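Long-range contacts in histidine phosphotransferase (Caulobacter crescentus, PDB 2OOC), which probably relays phosphoryl groups between proteins of a two-component phosphorelay and is an essential regulator of stalk biogenesis: residues E73-C78 / E86-A91; G9-A14 / V66-L71. All coordinates share one frame; numbering follows the deposited sequence.

Interaction 1: residues E73-C78 / E86-A91; sequences EVCERC and EGVRTA
Val74, Cys75 and Cys78 meet Val88 and Ala91 in an antiparallel helical hairpin, part of the helical bundle of a histidine phosphotransfer (Hpt) domain. The axes of the two segments come within 9.2 Å and run nearly antiparallel, at 171°. The backbones are closest where the CA atoms of Val74 and Val88 lie 6.0 Å apart; beside them Gly87, with no side chain, presents bare backbone to Val74.

Val74 fits its two methyls into different places. CG1, anti to the backbone N (chi1 175°), lies over the peptide joining Gly87 to Val88, its closest approach being 3.6 Å to Gly87 O. That carbonyl accepts the helical bond from Ala91 N, so the methyl packs over a peptide whose carbonyl already takes part in the helix's own bonding. The CB-CG2 side of Val74 lies alongside the methyl of Ala91, CG2 at 3.9 Å from Ala91 CB.

Val88 answers from the facing helix, one branch for each cysteine. Its CG2 reaches Cys78, touching CB at 3.6 Å and SG at 3.9 Å, and it also approaches Val74 CG1. Its CG1 meets Cys75 SG at 3.9 Å. Cys75 thus makes its contact with the sulfur, set beside its own backbone N (chi1 -72°), whereas Cys78 comes nearest with CB, its sulfur lying anti to N and still touching CG2. No hydrogen bond spans the two segments; the direct contact is van der Waals packing of small side chains and of the Gly87 backbone.

Around this seam, Cys75 also rests on Val56, Val59 and Lys60 of helix 52-66, while Val88 touches Leu45 in a loop. Asn70, one turn earlier on helix 69-79, extends the packing against Ala91.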
ATOM      1  N   GLU A  73       7.648  -2.872   6.134  1.00 21.23           N
ATOM      2  CA  GLU A  73       8.944  -3.461   6.505  1.00 22.08           C
ATOM      3  C   GLU A  73       9.966  -3.335   5.424  1.00 22.02           C
ATOM      4  O   GLU A  73      11.114  -3.040   5.694  1.00 22.45           O
ATOM      5  CB  GLU A  73       8.808  -4.923   6.910  1.00 25.92           C
ATOM      6  CG  GLU A  73       8.015  -5.118   8.174  1.00 33.75           C
ATOM      7  N   VAL A  74       9.594  -3.635   4.186  1.00 22.22           N
ATOM      8  CA  VAL A  74      10.489  -3.513   3.054  1.00 21.98           C
ATOM      9  C   VAL A  74      10.972  -2.078   2.921  1.00 22.13           C
ATOM     10  O   VAL A  74      12.147  -1.797   2.705  1.00 22.55           O
ATOM     11  CB  VAL A  74       9.827  -3.988   1.771  1.00 21.65           C
ATOM     12  CG1 VAL A  74      10.772  -3.710   0.605  1.00 25.69           C
ATOM     13  CG2 VAL A  74       9.478  -5.490   1.814  1.00 21.34           C
ATOM     14  N   CYS A  75      10.088  -1.114   3.103  1.00 21.11           N
ATOM     15  CA  CYS A  75      10.496   0.270   3.075  1.00 22.81           C
ATOM     16  C   CYS A  75      11.500   0.614   4.181  1.00 25.72           C
ATOM     17  O   CYS A  75      12.417   1.349   3.922  1.00 25.37           O
ATOM     18  CB  CYS A  75       9.309   1.190   3.237  1.00 20.62           C
ATOM     19  SG  CYS A  75       8.189   1.279   1.791  1.00 22.18           S
ATOM     20  N   GLU A  76      11.246   0.135   5.382  1.00 23.96           N
ATOM     21  CA  GLU A  76      12.170   0.363   6.542  1.00 24.36           C
ATOM     22  C   GLU A  76      13.513  -0.241   6.222  1.00 25.97           C
ATOM     23  O   GLU A  76      14.534   0.412   6.493  1.00 28.17           O
ATOM     24  CB  GLU A  76      11.539  -0.211   7.819  1.00 24.84           C
ATOM     25  CG  GLU A  76      12.188   0.196   9.193  1.00 28.86           C
ATOM     26  CD  GLU A  76      11.265  -0.163  10.420  1.00 29.78           C
ATOM     27  N   ARG A  77      13.533  -1.421   5.617  1.00 26.55           N
ATOM     28  CA  ARG A  77      14.793  -2.086   5.269  0.50 27.47           C
ATOM     29  C   ARG A  77      15.526  -1.310   4.180  1.00 29.58           C
ATOM     30  O   ARG A  77      16.748  -1.189   4.200  1.00 27.29           O
ATOM     31  CB  ARG A  77      14.562  -3.523   4.813  0.50 26.25           C
ATOM     32  CG  ARG A  77      14.150  -4.490   5.904  0.50 29.62           C
ATOM     33  CD  ARG A  77      14.318  -5.930   5.476  0.50 32.95           C
ATOM     34  NE  ARG A  77      13.208  -6.440   4.672  0.50 37.15           N
ATOM     35  CZ  ARG A  77      12.113  -7.020   5.161  0.50 40.75           C
ATOM     36  NH1 ARG A  77      11.932  -7.169   6.474  0.50 43.87           N
ATOM     37  NH2 ARG A  77      11.186  -7.463   4.321  0.50 43.57           N
ATOM     38  N   CYS A  78      14.778  -0.757   3.217  1.00 24.89           N
ATOM     39  CA  CYS A  78      15.360   0.026   2.142  1.00 24.79           C
ATOM     40  C   CYS A  78      16.044   1.245   2.781  1.00 27.42           C
ATOM     41  O   CYS A  78      17.179   1.568   2.444  1.00 27.87           O
ATOM     42  CB  CYS A  78      14.283   0.432   1.102  1.00 25.07           C
ATOM     43  SG  CYS A  78      14.867   1.459  -0.208  1.00 26.55           S
ATOM     44  N   GLU A  86      13.963  -1.643  -6.177  1.00 24.17           N
ATOM     45  CA  GLU A  86      13.211  -2.674  -6.837  1.00 27.33           C
ATOM     46  C   GLU A  86      12.385  -3.531  -5.860  1.00 20.26           C
ATOM     47  O   GLU A  86      11.214  -3.891  -6.137  1.00 23.02           O
ATOM     48  CB  GLU A  86      14.180  -3.547  -7.642  1.00 26.19           C
ATOM     49  CG  GLU A  86      13.527  -4.661  -8.459  1.00 26.65           C
ATOM     50  CD  GLU A  86      14.542  -5.441  -9.365  1.00 38.47           C
ATOM     51  OE1 GLU A  86      15.728  -5.050  -9.453  1.00 49.20           O
ATOM     52  OE2 GLU A  86      14.125  -6.450  -9.961  1.00 53.05           O
ATOM     53  N   GLY A  87      12.958  -3.815  -4.702  1.00 22.39           N
ATOM     54  CA  GLY A  87      12.259  -4.568  -3.679  1.00 25.16           C
ATOM     55  C   GLY A  87      11.039  -3.819  -3.128  1.00 24.59           C
ATOM     56  O   GLY A  87       9.984  -4.394  -2.821  1.00 23.83           O
ATOM     57  N   VAL A  88      11.184  -2.500  -2.963  1.00 22.42           N
ATOM     58  CA  VAL A  88      10.040  -1.653  -2.613  1.00 21.96           C
ATOM     59  C   VAL A  88       8.947  -1.682  -3.690  1.00 18.42           C
ATOM     60  O   VAL A  88       7.779  -1.872  -3.382  1.00 21.31           O
ATOM     61  CB  VAL A  88      10.462  -0.207  -2.317  1.00 19.93           C
ATOM     62  CG1 VAL A  88       9.264   0.632  -1.880  1.00 21.16           C
ATOM     63  CG2 VAL A  88      11.533  -0.213  -1.182  1.00 21.70           C
ATOM     64  N   ARG A  89       9.352  -1.544  -4.953  1.00 20.63           N
ATOM     65  CA  ARG A  89       8.411  -1.584  -6.044  1.00 21.48           C
ATOM     66  C   ARG A  89       7.624  -2.879  -6.112  1.00 21.85           C
ATOM     67  O   ARG A  89       6.413  -2.868  -6.317  1.00 23.82           O
ATOM     68  CB  ARG A  89       9.099  -1.299  -7.387  1.00 22.21           C
ATOM     69  CG  ARG A  89       9.628   0.091  -7.501  1.00 25.60           C
ATOM     70  CD  ARG A  89       9.831   0.505  -8.921  1.00 25.66           C
ATOM     71  NE  ARG A  89      10.750  -0.430  -9.588  1.00 27.42           N
ATOM     72  CZ  ARG A  89      12.069  -0.374  -9.553  1.00 29.86           C
ATOM     73  NH1 ARG A  89      12.695   0.603  -8.926  1.00 29.06           N
ATOM     74  NH2 ARG A  89      12.816  -1.302 -10.177  1.00 34.44           N
ATOM     75  N   THR A  90       8.316  -4.008  -5.924  1.00 22.20           N
ATOM     76  CA  THR A  90       7.609  -5.290  -6.034  1.00 23.11           C
ATOM     77  C   THR A  90       6.727  -5.576  -4.819  1.00 19.88           C
ATOM     78  O   THR A  90       5.659  -6.139  -4.987  1.00 21.92           O
ATOM     79  CB  THR A  90       8.556  -6.402  -6.342  1.00 23.65           C
ATOM     80  OG1 THR A  90       9.491  -6.575  -5.301  1.00 24.17           O
ATOM     81  CG2 THR A  90       9.317  -6.215  -7.657  1.00 23.00           C
ATOM     82  N   ALA A  91       7.118  -5.079  -3.631  1.00 19.47           N
ATOM     83  CA  ALA A  91       6.251  -5.109  -2.436  1.00 21.99           C
ATOM     84  C   ALA A  91       5.005  -4.240  -2.627  1.00 20.34           C
ATOM     85  O   ALA A  91       3.909  -4.624  -2.260  1.00 22.96           O
ATOM     86  CB  ALA A  91       7.016  -4.677  -1.162  1.00 22.49           C
TER

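Interaction 2: residues G9-A14 / V66-L71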
ATOM      1  N   GLY A   9      -1.014 -13.079   1.082  1.00 48.93           N
ATOM      2  CA  GLY A   9      -1.687 -11.802   1.462  1.00 46.20           C
ATOM      3  C   GLY A   9      -0.686 -10.697   1.790  1.00 42.01           C
ATOM      4  O   GLY A   9      -0.035 -10.741   2.811  1.00 47.78           O
ATOM      5  N   ALA A  10      -0.553  -9.709   0.920  1.00 32.15           N
ATOM      6  CA  ALA A  10       0.266  -8.507   1.208  1.00 29.96           C
ATOM      7  C   ALA A  10      -0.395  -7.603   2.246  1.00 27.97           C
ATOM      8  O   ALA A  10       0.295  -6.883   3.024  1.00 30.08           O
ATOM      9  CB  ALA A  10       0.524  -7.712  -0.125  1.00 27.72           C
ATOM     10  N   VAL A  11      -1.725  -7.572   2.246  1.00 25.81           N
ATOM     11  CA  VAL A  11      -2.472  -6.617   3.078  1.00 26.28           C
ATOM     12  C   VAL A  11      -3.322  -7.336   4.103  1.00 28.69           C
ATOM     13  O   VAL A  11      -4.034  -8.259   3.774  1.00 27.00           O
ATOM     14  CB  VAL A  11      -3.314  -5.716   2.217  1.00 25.58           C
ATOM     15  CG1 VAL A  11      -4.068  -4.676   3.009  1.00 26.12           C
ATOM     16  CG2 VAL A  11      -2.429  -4.984   1.217  1.00 27.98           C
ATOM     17  N   ASP A  12      -3.223  -6.880   5.355  1.00 25.81           N
ATOM     18  CA  ASP A  12      -4.018  -7.426   6.429  1.00 27.74           C
ATOM     19  C   ASP A  12      -5.338  -6.736   6.436  1.00 26.00           C
ATOM     20  O   ASP A  12      -5.470  -5.644   7.054  1.00 25.02           O
ATOM     21  CB  ASP A  12      -3.286  -7.165   7.769  1.00 28.52           C
ATOM     22  CG  ASP A  12      -3.861  -7.960   8.881  1.00 33.34           C
ATOM     23  OD1 ASP A  12      -5.085  -8.245   8.808  1.00 31.87           O
ATOM     24  OD2 ASP A  12      -3.083  -8.263   9.821  1.00 41.28           O
ATOM     25  N   PHE A  13      -6.345  -7.276   5.745  1.00 23.85           N
ATOM     26  CA  PHE A  13      -7.573  -6.539   5.598  1.00 23.74           C
ATOM     27  C   PHE A  13      -8.366  -6.483   6.907  1.00 24.25           C
ATOM     28  O   PHE A  13      -9.212  -5.609   7.118  1.00 27.36           O
ATOM     29  CB  PHE A  13      -8.426  -7.063   4.406  1.00 26.33           C
ATOM     30  CG  PHE A  13      -7.863  -6.679   3.076  1.00 26.21           C
ATOM     31  CD1 PHE A  13      -7.904  -5.374   2.642  1.00 27.31           C
ATOM     32  CD2 PHE A  13      -7.266  -7.601   2.302  1.00 28.90           C
ATOM     33  CE1 PHE A  13      -7.347  -5.021   1.376  1.00 28.31           C
ATOM     34  CE2 PHE A  13      -6.724  -7.236   1.086  1.00 25.36           C
ATOM     35  CZ  PHE A  13      -6.758  -5.981   0.630  1.00 27.99           C
ATOM     36  N   ALA A  14      -8.053  -7.410   7.833  1.00 23.58           N
ATOM     37  CA  ALA A  14      -8.674  -7.331   9.164  1.00 25.02           C
ATOM     38  C   ALA A  14      -8.281  -6.022   9.868  1.00 21.69           C
ATOM     39  O   ALA A  14      -9.094  -5.363  10.548  1.00 22.04           O
ATOM     40  CB  ALA A  14      -8.256  -8.510   9.972  1.00 23.92           C
ATOM     41  N   VAL A  66      -2.679   1.361   6.314  1.00 28.88           N
ATOM     42  CA  VAL A  66      -3.704   0.478   5.760  1.00 29.10           C
ATOM     43  C   VAL A  66      -3.547  -1.014   5.996  1.00 28.35           C
ATOM     44  O   VAL A  66      -4.396  -1.802   5.553  1.00 31.65           O
ATOM     45  CB  VAL A  66      -3.854   0.735   4.278  1.00 28.30           C
ATOM     46  CG1 VAL A  66      -4.040   2.258   4.072  1.00 31.63           C
ATOM     47  CG2 VAL A  66      -2.706   0.100   3.394  1.00 25.56           C
ATOM     48  N   GLY A  67      -2.512  -1.449   6.700  1.00 25.59           N
ATOM     49  CA  GLY A  67      -2.341  -2.858   6.937  1.00 25.25           C
ATOM     50  C   GLY A  67      -1.415  -3.556   5.965  1.00 24.38           C
ATOM     51  O   GLY A  67      -1.349  -4.756   6.006  1.00 22.60           O
ATOM     52  N   ALA A  68      -0.680  -2.849   5.116  1.00 22.64           N
ATOM     53  CA  ALA A  68       0.311  -3.439   4.180  1.00 22.05           C
ATOM     54  C   ALA A  68       1.611  -3.512   4.937  1.00 22.63           C
ATOM     55  O   ALA A  68       2.574  -2.783   4.653  1.00 21.12           O
ATOM     56  CB  ALA A  68       0.456  -2.604   2.907  1.00 22.45           C
ATOM     57  N   PHE A  69       1.641  -4.393   5.925  1.00 21.98           N
ATOM     58  CA  PHE A  69       2.757  -4.412   6.883  1.00 23.32           C
ATOM     59  C   PHE A  69       4.046  -4.876   6.254  1.00 23.79           C
ATOM     60  O   PHE A  69       5.095  -4.331   6.592  1.00 22.03           O
ATOM     61  CB  PHE A  69       2.398  -5.197   8.158  1.00 26.04           C
ATOM     62  CG  PHE A  69       1.349  -4.499   8.961  1.00 23.90           C
ATOM     63  CD1 PHE A  69       1.569  -3.211   9.396  1.00 27.78           C
ATOM     64  CD2 PHE A  69       0.114  -5.083   9.189  1.00 28.18           C
ATOM     65  CE1 PHE A  69       0.598  -2.504  10.101  1.00 33.22           C
ATOM     66  CE2 PHE A  69      -0.850  -4.376   9.907  1.00 28.39           C
ATOM     67  CZ  PHE A  69      -0.602  -3.103  10.335  1.00 31.16           C
ATOM     68  N   ASN A  70       3.969  -5.870   5.360  1.00 23.66           N
ATOM     69  CA  ASN A  70       5.184  -6.309   4.671  1.00 22.26           C
ATOM     70  C   ASN A  70       5.823  -5.162   3.861  1.00 20.81           C
ATOM     71  O   ASN A  70       7.015  -4.948   3.926  1.00 22.23           O
ATOM     72  CB  ASN A  70       4.896  -7.467   3.748  1.00 23.18           C
ATOM     73  CG  ASN A  70       6.139  -7.833   2.859  1.00 35.35           C
ATOM     74  OD1 ASN A  70       7.179  -8.319   3.385  1.00 42.94           O
ATOM     75  ND2 ASN A  70       6.046  -7.564   1.536  1.00 37.37           N
ATOM     76  N   LEU A  71       4.992  -4.392   3.134  1.00 20.91           N
ATOM     77  CA  LEU A  71       5.492  -3.247   2.397  1.00 21.80           C
ATOM     78  C   LEU A  71       6.164  -2.252   3.322  1.00 21.04           C
ATOM     79  O   LEU A  71       7.210  -1.694   3.057  1.00 21.54           O
ATOM     80  CB  LEU A  71       4.368  -2.635   1.609  1.00 19.46           C
ATOM     81  CG  LEU A  71       4.578  -1.272   0.971  1.00 21.36           C
ATOM     82  CD1 LEU A  71       5.743  -1.372  -0.025  1.00 21.01           C
ATOM     83  CD2 LEU A  71       3.316  -0.755   0.242  1.00 19.69           C
TER
HETATM   84  O   HOH W   1       2.381  -5.304   2.259  1.00 22.53           O
HETATM   85  O   HOH W   2       1.648  -7.559   5.078  1.00 31.61           O
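The amide of Asp12 and the carbonyl of Ala10 tie the N-terminal segment to the turn that joins helices 52-66 and 69-79. The direct polar link is a single hydrogen bond, Asp12 N to Gly67 O at 2.9 Å. It is nearly straight at 178°, but the donor stands 43° out of the carbonyl plane. The positive phi of Gly67 (96°) and its lack of a side chain let Asp12 come this close. Gly67 O also accepts a weak bond from Phe69 N, closing an inverse gamma turn centred on Ala68.

Two waters provide the other polar links. Water 1 donates to Ala10 O at 2.7 Å and accepts from Leu71 N; water 2 donates to Ala10 O at 2.6 Å and accepts from Asn70 N.

The apolar contact is Val11 CG2 on Ala68 CB, at 4.1 Å. Val11 CG1 packs instead against a carbonyl, 3.9 Å from Val66 O. Asp12 CB touches the Phe69 ring obliquely. Asp12 is the N-cap of helix 13-19: OD1 accepts a weak bond from Ala14 N.

Backbone groups and water thus make all the hydrogen bonds between the segments. The two donated water protons may polarise the Ala10 carbonyl, drawing electron density toward its oxygen.

In the fold
Helix 69-79 joins the two contacts: interaction 2 is made around its start and interaction 1 farther along it, with centres 14 Å apart. They touch directly, for Leu71 CD1 of 66-71 lies 3.7 Å from Ala91 CB of 86-91. Helix 85-111 serves both as well, since beyond the hairpin its Asp98 accepts from Val11 N. Helix 52-66, which bears the His-x-x-Lys-Gly sequence characteristic of Hpt domains and so probably the phosphorylated histidine, lies against both contacts. A tetraethylene glycol, probably from crystallisation, lies about 4 Å from the Cys78 side chain.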